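Local structure of EGF family domain-containing protein (4Z80) at residues R347-N352 against M444-L449. The protein binds a peptide of the RON2-like protein RON2L1 and probably acts in host-cell invasion by Toxoplasma gondii at the moving junction. Numbering follows the deposited sequence.
Sequences REPLKN and MAFTSL
P349 is the first residue of 347-352 to meet the opposite strand, and it does so with its ring carbons. Its CB sits over one face of the F446 ring, 27° off the ring normal, in a CH-pi contact. CG of P349 stands above the rim of the same ring, 3.5 Å from CE2 of F446. The phenyl group reaches the proline although its CB starts away from it, because CG lies beside the backbone N (chi1 -65°). From the M444 side chain, SD comes to 3.9 Å from CB of P349.

One residue on, L350 pairs with A445 as an antiparallel hydrogen-bonded pair. L350 N donates to A445 O at 2.9 Å, and A445 N returns a bond of equal length to L350 O. That oxygen also takes a CA-H...O contact from M444 CA. On the sheet face carrying both residues, L350 CB lies 4.2 Å from A445 CB, with W355 touching both side chains.

K351 and M444 form the following non-hydrogen-bonded pair, on the face opposite L350 and A445, just where the chain turns its corner at K351 and N352. This short antiparallel ladder pairs an extended segment along strand 443-447, the outermost strand of a four-stranded antiparallel sheet that also holds 371-377, 405-410 and 424-430, in a protein of the PAN-related apical membrane antigen family.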
loop_
_atom_site.group_PDB
_atom_site.type_symbol
_atom_site.label_atom_id
_atom_site.label_comp_id
_atom_site.label_asym_id
_atom_site.label_seq_id
_atom_site.Cartn_x
_atom_site.Cartn_y
_atom_site.Cartn_z
ATOM N N ARG A 347 10.276 -6.109 -10.154
ATOM C CA ARG A 347 10.133 -4.688 -10.409
ATOM C C ARG A 347 10.454 -4.301 -11.840
ATOM O O ARG A 347 9.753 -3.490 -12.443
ATOM C CB ARG A 347 11.038 -3.911 -9.454
ATOM C CG ARG A 347 10.981 -2.411 -9.599
ATOM C CD ARG A 347 11.823 -1.748 -8.536
ATOM N NE ARG A 347 13.231 -1.894 -8.856
ATOM C CZ ARG A 347 14.003 -0.934 -9.355
ATOM N NH1 ARG A 347 13.529 0.283 -9.581
ATOM N NH2 ARG A 347 15.272 -1.196 -9.619
ATOM N N GLU A 348 11.521 -4.867 -12.383
ATOM C CA GLU A 348 12.035 -4.402 -13.659
ATOM C C GLU A 348 11.359 -5.062 -14.852
ATOM O O GLU A 348 11.059 -6.252 -14.814
ATOM C CB GLU A 348 13.533 -4.666 -13.751
ATOM C CG GLU A 348 14.352 -4.121 -12.580
ATOM C CD GLU A 348 14.490 -5.087 -11.407
ATOM O OE1 GLU A 348 13.828 -6.147 -11.386
ATOM O OE2 GLU A 348 15.296 -4.781 -10.497
ATOM N N PRO A 349 11.149 -4.293 -15.932
ATOM C CA PRO A 349 10.782 -4.957 -17.181
ATOM C C PRO A 349 11.864 -5.924 -17.615
ATOM O O PRO A 349 12.990 -5.832 -17.117
ATOM C CB PRO A 349 10.638 -3.798 -18.178
ATOM C CG PRO A 349 10.478 -2.594 -17.368
ATOM C CD PRO A 349 11.235 -2.836 -16.095
ATOM N N LEU A 350 11.536 -6.829 -18.532
ATOM C CA LEU A 350 12.490 -7.831 -18.979
ATOM C C LEU A 350 13.037 -7.432 -20.348
ATOM O O LEU A 350 12.305 -7.394 -21.341
ATOM C CB LEU A 350 11.836 -9.210 -19.023
ATOM C CG LEU A 350 11.118 -9.665 -17.749
ATOM C CD1 LEU A 350 10.391 -10.958 -18.012
ATOM C CD2 LEU A 350 12.115 -9.803 -16.596
ATOM N N LYS A 351 14.333 -7.133 -20.416
ATOM C CA LYS A 351 14.911 -6.694 -21.672
ATOM C C LYS A 351 15.151 -7.860 -22.622
ATOM O O LYS A 351 15.445 -8.987 -22.205
ATOM C CB LYS A 351 16.225 -5.932 -21.440
ATOM C CG LYS A 351 17.370 -6.765 -20.899
ATOM C CD LYS A 351 18.664 -5.958 -20.932
ATOM C CE LYS A 351 19.835 -6.770 -20.407
ATOM N NZ LYS A 351 21.110 -6.021 -20.555
ATOM N N ASN A 352 14.978 -7.567 -23.905
ATOM C CA ASN A 352 15.391 -8.446 -24.985
ATOM C C ASN A 352 14.675 -9.786 -24.999
ATOM O O ASN A 352 15.237 -10.785 -25.427
ATOM C CB ASN A 352 16.911 -8.666 -24.923
ATOM C CG ASN A 352 17.694 -7.391 -25.153
ATOM O OD1 ASN A 352 18.446 -6.948 -24.286
ATOM N ND2 ASN A 352 17.520 -6.788 -26.327
ATOM N N MET A 444 11.094 -5.872 -25.501
ATOM C CA MET A 444 11.071 -5.736 -24.048
ATOM C C MET A 444 9.724 -6.236 -23.577
ATOM O O MET A 444 8.714 -5.973 -24.233
ATOM C CB MET A 444 11.290 -4.283 -23.612
ATOM C CG MET A 444 11.305 -4.068 -22.095
ATOM S SD MET A 444 11.845 -2.424 -21.644
ATOM C CE MET A 444 13.569 -2.478 -22.142
ATOM N N ALA A 445 9.712 -6.953 -22.458
ATOM C CA ALA A 445 8.494 -7.553 -21.927
ATOM C C ALA A 445 8.087 -6.885 -20.621
ATOM O O ALA A 445 8.906 -6.716 -19.716
ATOM C CB ALA A 445 8.683 -9.046 -21.723
ATOM N N PHE A 446 6.804 -6.526 -20.537
ATOM C CA PHE A 446 6.202 -5.902 -19.364
ATOM C C PHE A 446 5.086 -6.755 -18.785
ATOM O O PHE A 446 4.427 -7.502 -19.518
ATOM C CB PHE A 446 5.599 -4.533 -19.714
ATOM C CG PHE A 446 6.593 -3.490 -20.147
ATOM C CD1 PHE A 446 7.002 -3.410 -21.471
ATOM C CD2 PHE A 446 7.087 -2.558 -19.245
ATOM C CE1 PHE A 446 7.908 -2.437 -21.877
ATOM C CE2 PHE A 446 7.989 -1.575 -19.652
ATOM C CZ PHE A 446 8.400 -1.520 -20.967
ATOM N N THR A 447 4.863 -6.633 -17.473
ATOM C CA THR A 447 3.617 -7.090 -16.856
ATOM C C THR A 447 2.890 -5.894 -16.247
ATOM O O THR A 447 3.455 -4.820 -16.069
ATOM C CB THR A 447 3.800 -8.158 -15.741
ATOM O OG1 THR A 447 4.148 -7.526 -14.499
ATOM C CG2 THR A 447 4.817 -9.223 -16.138
ATOM N N SER A 448 1.625 -6.105 -15.909
ATOM C CA SER A 448 0.815 -5.061 -15.306
ATOM C C SER A 448 1.252 -4.675 -13.896
ATOM O O SER A 448 0.813 -3.654 -13.375
ATOM C CB SER A 448 -0.648 -5.502 -15.298
ATOM O OG SER A 448 -0.814 -6.745 -14.653
ATOM N N LEU A 449 2.104 -5.499 -13.287
ATOM C CA LEU A 449 2.667 -5.229 -11.959
ATOM C C LEU A 449 4.112 -4.712 -12.021
ATOM O O LEU A 449 4.706 -4.413 -10.980
ATOM C CB LEU A 449 2.596 -6.505 -11.111
ATOM C CG LEU A 449 1.189 -6.919 -10.657
ATOM C CD1 LEU A 449 1.176 -8.364 -10.233
ATOM C CD2 LEU A 449 0.703 -6.034 -9.520
#